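PDB 3TO3: citryl-spermidine/3,4-dihydroxybenzoyl-citryl-spermidine:spermidine ligase from Bacillus anthracis, which catalyses the ATP-dependent condensation of spermidine with citryl-spermidine intermediates to build the siderophore petrobactin. Local coordinates for residues K148-D151 / E152-H156. Sequence-based numbering, arbitrary orientation.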
# COMPACT_ATOMS: atom_id res chain seq x y z
N LYS B 148 -13.88 18.38 -31.11
CA LYS B 148 -13.66 17.20 -30.27
C LYS B 148 -14.83 16.21 -30.36
O LYS B 148 -15.98 16.55 -30.03
CB LYS B 148 -13.45 17.61 -28.82
CG LYS B 148 -12.19 18.39 -28.53
CD LYS B 148 -10.97 17.50 -28.35
CE LYS B 148 -10.33 17.14 -29.70
NZ LYS B 148 -9.00 16.45 -29.53
N SER B 149 -14.54 14.99 -30.79
CA SER B 149 -15.51 13.89 -30.80
C SER B 149 -15.68 13.35 -29.37
O SER B 149 -14.99 13.82 -28.44
CB SER B 149 -15.03 12.77 -31.70
OG SER B 149 -13.91 12.12 -31.12
N TYR B 150 -16.57 12.37 -29.20
CA TYR B 150 -16.85 11.79 -27.88
C TYR B 150 -15.61 11.22 -27.21
O TYR B 150 -15.29 11.58 -26.09
CB TYR B 150 -17.91 10.69 -27.95
CG TYR B 150 -18.05 9.94 -26.63
CD1 TYR B 150 -17.67 8.60 -26.51
CD2 TYR B 150 -18.55 10.58 -25.50
CE1 TYR B 150 -17.80 7.93 -25.31
CE2 TYR B 150 -18.68 9.92 -24.30
CZ TYR B 150 -18.30 8.60 -24.20
OH TYR B 150 -18.42 7.95 -22.99
N ASP B 151 -14.93 10.33 -27.92
CA ASP B 151 -13.78 9.63 -27.38
C ASP B 151 -12.67 10.59 -26.99
O ASP B 151 -12.05 10.41 -25.95
CB ASP B 151 -13.27 8.58 -28.37
CG ASP B 151 -14.29 7.50 -28.62
OD1 ASP B 151 -14.92 7.06 -27.65
OD2 ASP B 151 -14.47 7.12 -29.80
N GLU B 152 -12.44 11.61 -27.83
CA GLU B 152 -11.45 12.65 -27.59
C GLU B 152 -11.78 13.46 -26.34
O GLU B 152 -10.89 13.80 -25.56
CB GLU B 152 -11.34 13.59 -28.79
CG GLU B 152 -10.26 13.24 -29.81
CD GLU B 152 -10.50 13.89 -31.18
OE1 GLU B 152 -11.52 14.62 -31.35
OE2 GLU B 152 -9.68 13.67 -32.11
N LEU B 153 -13.07 13.74 -26.12
CA LEU B 153 -13.46 14.47 -24.91
C LEU B 153 -13.31 13.66 -23.62
O LEU B 153 -12.94 14.23 -22.59
CB LEU B 153 -14.88 15.00 -25.03
CG LEU B 153 -15.02 16.28 -25.83
CD1 LEU B 153 -16.47 16.49 -26.21
CD2 LEU B 153 -14.48 17.44 -25.00
N GLU B 154 -13.63 12.37 -23.65
CA GLU B 154 -13.48 11.56 -22.45
C GLU B 154 -12.08 11.78 -21.88
O GLU B 154 -11.94 12.05 -20.69
CB GLU B 154 -13.74 10.07 -22.69
CG GLU B 154 -15.22 9.64 -22.65
CD GLU B 154 -15.77 9.39 -21.23
OE1 GLU B 154 -14.99 9.37 -20.25
OE2 GLU B 154 -17.00 9.19 -21.10
N ASN B 155 -11.06 11.68 -22.73
CA ASN B 155 -9.68 11.82 -22.26
C ASN B 155 -9.16 13.26 -22.17
O ASN B 155 -8.17 13.52 -21.49
CB ASN B 155 -8.71 10.97 -23.09
CG ASN B 155 -9.10 9.50 -23.10
OD1 ASN B 155 -9.75 9.01 -24.04
ND2 ASN B 155 -8.73 8.80 -22.04
N HIS B 156 -9.84 14.19 -22.82
CA HIS B 156 -9.43 15.59 -22.68
C HIS B 156 -10.08 16.37 -21.52
O HIS B 156 -9.59 17.44 -21.14
CB HIS B 156 -9.44 16.33 -24.03
CG HIS B 156 -8.32 15.91 -24.94
ND1 HIS B 156 -7.01 16.28 -24.71
CD2 HIS B 156 -8.31 15.13 -26.05
CE1 HIS B 156 -6.24 15.75 -25.65
NE2 HIS B 156 -7.01 15.05 -26.47
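E152 runs its extended chain back toward the start of helix 150-156, and its OE1 accepts a hydrogen bond from S149 N at 3.1 Å. The bond is nearly straight (165° at the hydrogen) and meets OE1 on the anti side, somewhat out of the carboxylate plane. S149 OG, 3.5 Å from the same OE1, adds only a weak bond. K148 crosses E152 at about a right angle. Its chain bends at chi2 and chi3, bringing NZ to 3.6 Å from OE1 of E152, a long salt bridge.

On another side of the helix, Y150 and E154 lie side by side and point the same way. E154 CG packs over the face of the Y150 ring, 4.1 Å from its centroid, in a CH-pi contact. The E154 carboxylate stands 80° to the ring. Y150 OH lies 2.7 Å from E154 OE2, a weak bond not settled because another acceptor competes for the proton. E154 OE1 is hydrogen-bonded to Q282 NE2. With chi1 at 171°, the Y150 ring swings away from its own N and runs alongside E154. The E154 side chain is about 8 Å from the bound ATP.

S149 is the N-cap, and its N-H bond to E152 is the glutamate half of a capping box, beside this IucA/IucC-family synthetase's nucleotide site.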